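Local coordinates for protein fibrillarin-like rRNA/tRNA 2'-O-methyltransferase (Methanocaldococcus jannaschii, PDB 1FBN) that probably transfers methyl groups from S-adenosyl-L-methionine to ribose 2'-hydroxyls of rRNA and tRNA, at sites chosen by a guide RNA in box C/D particles, at residues A[25-39]-A[46-60]. Sequence-based numbering, arbitrary orientation.
Sequences IATKSIVKGKKVYDE and DEEYRIWNPNKSKLA
Arg50 reaches from its strand into the loop that follows strand 25-28, where NH1 gives Glu39 OE2 a hydrogen bond of 3.0 Å that is part of a salt bridge. The carboxylate oxygen lies in the guanidinium plane but is itself approached from above its own plane, while Val36 N donates to Glu39 OE2 from the opposite face, at 2.7 Å. The turn in the arginine chain at chi3 (-64°) brings Arg50 NH1 to 3.5 Å from Val36 CG2, which meets the guanidinium obliquely, and NH2 goes on to Asp94 and Ser90 of helix 87-95. An alanine in place of Glu39 removes the carboxylate, and would probably leave NH1 without this charged mate and let the loop at Val36 come away from the strand. The backbones here are neighbours in the antiparallel five-stranded sheet of the N-terminal part, packed against the Rossmann-like methyltransferase fold: Thr27 and Arg50 form a hydrogen-bonded pair, Arg50 N to Thr27 O being 2.9 Å. At one end of the pairing, Ile25 puts CD1 3.7 Å from Trp52 CE3 and also touches Ala60, whose CB sits over one face of the indole toward its rim; His91 stacks on the same tryptophan. Toward the other end, Glu48 extends its carboxylate to the loop, and Gly33 N meets Glu48 OE1 on the syn side, though tilted well out of the carboxylate plane, in a nearly straight bond of 3.0 Å (176° at the hydrogen), while OE2 pairs with Lys43.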
loop_
_atom_site.group_PDB
_atom_site.type_symbol
_atom_site.label_atom_id
_atom_site.label_comp_id
_atom_site.label_asym_id
_atom_site.label_seq_id
_atom_site.Cartn_x
_atom_site.Cartn_y
_atom_site.Cartn_z
ATOM N N ILE A 25 12.009 -9.394 -0.634
ATOM C CA ILE A 25 11.812 -8.458 0.474
ATOM C C ILE A 25 10.886 -9.049 1.522
ATOM O O ILE A 25 10.120 -9.970 1.243
ATOM C CB ILE A 25 11.233 -7.092 0.023
ATOM C CG1 ILE A 25 9.869 -7.284 -0.642
ATOM C CG2 ILE A 25 12.237 -6.348 -0.870
ATOM C CD1 ILE A 25 9.174 -5.973 -0.969
ATOM N N ALA A 26 10.936 -8.489 2.724
ATOM C CA ALA A 26 10.110 -8.979 3.815
ATOM C C ALA A 26 9.865 -7.906 4.865
ATOM O O ALA A 26 10.457 -6.826 4.826
ATOM C CB ALA A 26 10.782 -10.194 4.462
ATOM N N THR A 27 8.933 -8.194 5.768
ATOM C CA THR A 27 8.631 -7.295 6.872
ATOM C C THR A 27 8.772 -8.108 8.162
ATOM O O THR A 27 8.706 -9.344 8.147
ATOM C CB THR A 27 7.209 -6.675 6.776
ATOM O OG1 THR A 27 6.234 -7.709 6.631
ATOM C CG2 THR A 27 7.113 -5.715 5.598
ATOM N N LYS A 28 9.050 -7.414 9.260
ATOM C CA LYS A 28 9.198 -8.052 10.559
ATOM C C LYS A 28 7.791 -8.192 11.158
ATOM O O LYS A 28 7.150 -7.199 11.506
ATOM C CB LYS A 28 10.096 -7.188 11.442
ATOM C CG LYS A 28 10.536 -7.840 12.727
ATOM C CD LYS A 28 11.495 -6.932 13.473
ATOM C CE LYS A 28 12.791 -6.750 12.709
ATOM N NZ LYS A 28 13.738 -5.872 13.450
ATOM N N SER A 29 7.308 -9.430 11.231
ATOM C CA SER A 29 5.967 -9.733 11.743
ATOM C C SER A 29 5.637 -9.208 13.145
ATOM O O SER A 29 6.441 -9.342 14.072
ATOM C CB SER A 29 5.733 -11.248 11.697
ATOM O OG SER A 29 4.443 -11.593 12.180
ATOM N N ILE A 30 4.460 -8.596 13.287
ATOM C CA ILE A 30 4.015 -8.096 14.591
ATOM C C ILE A 30 3.091 -9.106 15.300
ATOM O O ILE A 30 2.624 -8.858 16.410
ATOM C CB ILE A 30 3.325 -6.706 14.513
ATOM C CG1 ILE A 30 2.099 -6.756 13.602
ATOM C CG2 ILE A 30 4.324 -5.642 14.080
ATOM C CD1 ILE A 30 1.246 -5.507 13.665
ATOM N N VAL A 31 2.802 -10.219 14.630
ATOM C CA VAL A 31 1.982 -11.300 15.190
ATOM C C VAL A 31 2.695 -12.601 14.834
ATOM O O VAL A 31 2.385 -13.253 13.831
ATOM C CB VAL A 31 0.543 -11.335 14.615
ATOM C CG1 VAL A 31 -0.242 -12.483 15.251
ATOM C CG2 VAL A 31 -0.164 -10.019 14.877
ATOM N N LYS A 32 3.666 -12.963 15.662
ATOM C CA LYS A 32 4.468 -14.158 15.441
ATOM C C LYS A 32 3.708 -15.472 15.586
ATOM O O LYS A 32 2.774 -15.591 16.387
ATOM C CB LYS A 32 5.704 -14.111 16.334
ATOM C CG LYS A 32 6.444 -12.780 16.179
ATOM C CD LYS A 32 7.754 -12.687 16.943
ATOM C CE LYS A 32 7.576 -12.846 18.442
ATOM N NZ LYS A 32 7.293 -14.262 18.829
ATOM N N GLY A 33 4.092 -16.439 14.760
ATOM C CA GLY A 33 3.452 -17.739 14.771
ATOM C C GLY A 33 2.210 -17.769 13.901
ATOM O O GLY A 33 1.402 -18.697 13.991
ATOM N N LYS A 34 2.058 -16.761 13.047
ATOM C CA LYS A 34 0.895 -16.689 12.172
ATOM C C LYS A 34 1.233 -16.339 10.732
ATOM O O LYS A 34 2.023 -15.432 10.465
ATOM C CB LYS A 34 -0.114 -15.662 12.705
ATOM C CG LYS A 34 -1.440 -15.616 11.936
ATOM C CD LYS A 34 -2.320 -14.454 12.396
ATOM C CE LYS A 34 -3.774 -14.622 11.963
ATOM N NZ LYS A 34 -3.933 -14.783 10.491
ATOM N N LYS A 35 0.654 -17.098 9.809
ATOM C CA LYS A 35 0.822 -16.841 8.390
ATOM C C LYS A 35 -0.516 -16.277 7.920
ATOM O O LYS A 35 -1.566 -16.896 8.117
ATOM C CB LYS A 35 1.167 -18.119 7.623
ATOM C CG LYS A 35 2.595 -18.586 7.825
ATOM C CD LYS A 35 2.954 -19.697 6.857
ATOM C CE LYS A 35 4.392 -20.154 7.049
ATOM N NZ LYS A 35 4.778 -21.167 6.031
ATOM N N VAL A 36 -0.478 -15.067 7.374
ATOM C CA VAL A 36 -1.681 -14.402 6.887
ATOM C C VAL A 36 -2.196 -15.041 5.599
ATOM O O VAL A 36 -3.385 -15.349 5.489
ATOM C CB VAL A 36 -1.422 -12.891 6.651
ATOM C CG1 VAL A 36 -2.659 -12.215 6.068
ATOM C CG2 VAL A 36 -1.025 -12.223 7.956
ATOM N N TYR A 37 -1.292 -15.270 4.648
ATOM C CA TYR A 37 -1.655 -15.851 3.356
ATOM C C TYR A 37 -0.691 -16.938 2.873
ATOM O O TYR A 37 -0.388 -17.036 1.681
ATOM C CB TYR A 37 -1.782 -14.739 2.302
ATOM C CG TYR A 37 -0.513 -13.941 2.049
ATOM C CD1 TYR A 37 -0.071 -12.974 2.957
ATOM C CD2 TYR A 37 0.231 -14.139 0.882
ATOM C CE1 TYR A 37 1.083 -12.220 2.703
ATOM C CE2 TYR A 37 1.381 -13.394 0.619
ATOM C CZ TYR A 37 1.802 -12.438 1.528
ATOM O OH TYR A 37 2.936 -11.708 1.250
ATOM N N ASP A 38 -0.232 -17.761 3.812
ATOM C CA ASP A 38 0.697 -18.856 3.536
ATOM C C ASP A 38 2.011 -18.374 2.904
ATOM O O ASP A 38 2.577 -19.020 2.020
ATOM C CB ASP A 38 0.021 -19.935 2.673
ATOM C CG ASP A 38 0.668 -21.309 2.830
ATOM O OD1 ASP A 38 0.684 -21.840 3.965
ATOM O OD2 ASP A 38 1.155 -21.857 1.816
ATOM N N GLU A 39 2.487 -17.225 3.372
ATOM C CA GLU A 39 3.741 -16.651 2.891
ATOM C C GLU A 39 4.902 -17.396 3.538
ATOM O O GLU A 39 4.726 -18.033 4.576
ATOM C CB GLU A 39 3.829 -15.165 3.261
ATOM C CG GLU A 39 2.653 -14.631 4.088
ATOM C CD GLU A 39 2.773 -14.877 5.578
ATOM O OE1 GLU A 39 3.721 -15.561 6.004
ATOM O OE2 GLU A 39 1.922 -14.366 6.331
ATOM N N ASP A 46 13.561 -15.119 17.883
ATOM C CA ASP A 46 12.155 -14.820 18.129
ATOM C C ASP A 46 11.504 -13.978 17.034
ATOM O O ASP A 46 10.281 -13.966 16.902
ATOM C CB ASP A 46 11.963 -14.184 19.509
ATOM C CG ASP A 46 11.983 -15.217 20.634
ATOM O OD1 ASP A 46 11.378 -16.304 20.467
ATOM O OD2 ASP A 46 12.606 -14.945 21.684
ATOM N N GLU A 47 12.323 -13.309 16.228
ATOM C CA GLU A 47 11.834 -12.480 15.127
ATOM C C GLU A 47 11.412 -13.341 13.939
ATOM O O GLU A 47 12.055 -14.343 13.626
ATOM C CB GLU A 47 12.930 -11.514 14.666
ATOM C CG GLU A 47 13.441 -10.568 15.741
ATOM C CD GLU A 47 12.613 -9.299 15.867
ATOM O OE1 GLU A 47 11.371 -9.391 16.008
ATOM O OE2 GLU A 47 13.217 -8.202 15.832
ATOM N N GLU A 48 10.327 -12.950 13.282
ATOM C CA GLU A 48 9.838 -13.672 12.116
ATOM C C GLU A 48 9.702 -12.723 10.933
ATOM O O GLU A 48 8.939 -11.762 10.985
ATOM C CB GLU A 48 8.497 -14.346 12.413
ATOM C CG GLU A 48 8.612 -15.575 13.310
ATOM C CD GLU A 48 7.295 -16.318 13.514
ATOM O OE1 GLU A 48 6.315 -16.042 12.790
ATOM O OE2 GLU A 48 7.246 -17.195 14.406
ATOM N N TYR A 49 10.490 -12.960 9.890
ATOM C CA TYR A 49 10.436 -12.129 8.697
ATOM C C TYR A 49 9.506 -12.776 7.680
ATOM O O TYR A 49 9.730 -13.906 7.252
ATOM C CB TYR A 49 11.835 -11.939 8.105
ATOM C CG TYR A 49 12.769 -11.170 9.011
ATOM C CD1 TYR A 49 13.556 -11.830 9.956
ATOM C CD2 TYR A 49 12.866 -9.783 8.926
ATOM C CE1 TYR A 49 14.416 -11.126 10.796
ATOM C CE2 TYR A 49 13.724 -9.068 9.761
ATOM C CZ TYR A 49 14.497 -9.747 10.693
ATOM O OH TYR A 49 15.355 -9.048 11.512
ATOM N N ARG A 50 8.435 -12.066 7.337
ATOM C CA ARG A 50 7.452 -12.568 6.385
ATOM C C ARG A 50 7.799 -12.161 4.964
ATOM O O ARG A 50 7.833 -10.971 4.648
ATOM C CB ARG A 50 6.053 -12.047 6.725
ATOM C CG ARG A 50 5.535 -12.451 8.086
ATOM C CD ARG A 50 4.024 -12.328 8.126
ATOM N NE ARG A 50 3.600 -10.948 7.963
ATOM C CZ ARG A 50 2.638 -10.533 7.143
ATOM N NH1 ARG A 50 1.963 -11.386 6.382
ATOM N NH2 ARG A 50 2.350 -9.244 7.092
ATOM N N ILE A 51 8.054 -13.149 4.111
ATOM C CA ILE A 51 8.383 -12.889 2.714
ATOM C C ILE A 51 7.181 -12.212 2.059
ATOM O O ILE A 51 6.082 -12.764 2.023
ATOM C CB ILE A 51 8.753 -14.195 1.968
ATOM C CG1 ILE A 51 10.020 -14.809 2.580
ATOM C CG2 ILE A 51 8.937 -13.938 0.480
ATOM C CD1 ILE A 51 11.234 -13.892 2.599
ATOM N N TRP A 52 7.411 -10.991 1.587
ATOM C CA TRP A 52 6.397 -10.148 0.953
ATOM C C TRP A 52 6.304 -10.434 -0.550
ATOM O O TRP A 52 7.047 -9.865 -1.349
ATOM C CB TRP A 52 6.788 -8.690 1.210
ATOM C CG TRP A 52 5.704 -7.666 1.072
ATOM C CD1 TRP A 52 4.422 -7.856 0.630
ATOM C CD2 TRP A 52 5.827 -6.269 1.362
ATOM N NE1 TRP A 52 3.743 -6.657 0.624
ATOM C CE2 TRP A 52 4.583 -5.668 1.069
ATOM C CE3 TRP A 52 6.874 -5.467 1.842
ATOM C CZ2 TRP A 52 4.354 -4.297 1.239
ATOM C CZ3 TRP A 52 6.646 -4.101 2.012
ATOM C CH2 TRP A 52 5.394 -3.532 1.710
ATOM N N ASN A 53 5.362 -11.293 -0.923
ATOM C CA ASN A 53 5.162 -11.710 -2.313
ATOM C C ASN A 53 4.633 -10.619 -3.264
ATOM O O ASN A 53 3.494 -10.169 -3.131
ATOM C CB ASN A 53 4.231 -12.932 -2.337
ATOM C CG ASN A 53 4.233 -13.667 -3.676
ATOM O OD1 ASN A 53 4.664 -13.141 -4.702
ATOM N ND2 ASN A 53 3.742 -14.900 -3.662
ATOM N N PRO A 54 5.451 -10.203 -4.253
ATOM C CA PRO A 54 5.076 -9.176 -5.234
ATOM C C PRO A 54 3.947 -9.617 -6.166
ATOM O O PRO A 54 3.291 -8.786 -6.787
ATOM C CB PRO A 54 6.380 -8.946 -6.001
ATOM C CG PRO A 54 7.073 -10.266 -5.905
ATOM C CD PRO A 54 6.844 -10.636 -4.466
ATOM N N ASN A 55 3.742 -10.926 -6.278
ATOM C CA ASN A 55 2.677 -11.472 -7.115
ATOM C C ASN A 55 1.333 -11.371 -6.392
ATOM O O ASN A 55 0.275 -11.511 -7.005
ATOM C CB ASN A 55 2.956 -12.940 -7.448
ATOM C CG ASN A 55 4.190 -13.121 -8.298
ATOM O OD1 ASN A 55 4.188 -12.803 -9.486
ATOM N ND2 ASN A 55 5.254 -13.644 -7.696
ATOM N N LYS A 56 1.388 -11.148 -5.082
ATOM C CA LYS A 56 0.192 -11.041 -4.249
ATOM C C LYS A 56 -0.018 -9.650 -3.647
ATOM O O LYS A 56 -1.088 -9.357 -3.122
ATOM C CB LYS A 56 0.234 -12.099 -3.139
ATOM C CG LYS A 56 -0.323 -13.458 -3.554
ATOM C CD LYS A 56 0.369 -14.006 -4.796
ATOM C CE LYS A 56 -0.508 -15.010 -5.549
ATOM N NZ LYS A 56 0.055 -15.370 -6.891
ATOM N N SER A 57 0.995 -8.791 -3.752
ATOM C CA SER A 57 0.928 -7.438 -3.208
ATOM C C SER A 57 1.521 -6.410 -4.170
ATOM O O SER A 57 2.711 -6.455 -4.485
ATOM C CB SER A 57 1.662 -7.383 -1.864
ATOM O OG SER A 57 1.716 -6.060 -1.346
ATOM N N LYS A 58 0.691 -5.468 -4.613
ATOM C CA LYS A 58 1.128 -4.427 -5.540
ATOM C C LYS A 58 2.218 -3.523 -4.950
ATOM O O LYS A 58 3.058 -2.993 -5.685
ATOM C CB LYS A 58 -0.062 -3.581 -6.004
ATOM C CG LYS A 58 -1.108 -4.352 -6.794
ATOM C CD LYS A 58 -2.200 -3.426 -7.316
ATOM C CE LYS A 58 -3.373 -4.215 -7.868
ATOM N NZ LYS A 58 -4.026 -5.024 -6.793
ATOM N N LEU A 59 2.192 -3.334 -3.630
ATOM C CA LEU A 59 3.193 -2.507 -2.961
ATOM C C LEU A 59 4.545 -3.231 -2.994
ATOM O O LEU A 59 5.580 -2.611 -3.255
ATOM C CB LEU A 59 2.759 -2.195 -1.524
ATOM C CG LEU A 59 3.666 -1.270 -0.713
ATOM C CD1 LEU A 59 3.992 -0.010 -1.508
ATOM C CD2 LEU A 59 2.992 -0.918 0.604
ATOM N N ALA A 60 4.530 -4.546 -2.766
ATOM C CA ALA A 60 5.759 -5.342 -2.824
ATOM C C ALA A 60 6.293 -5.315 -4.258
ATOM O O ALA A 60 7.497 -5.205 -4.479
ATOM C CB ALA A 60 5.493 -6.774 -2.396
HETATM O O HOH W 1 9.642 -10.886 -2.147
HETATM O O HOH W 2 4.562 -14.368 11.313
HETATM O O HOH W 3 9.023 -10.639 14.467
#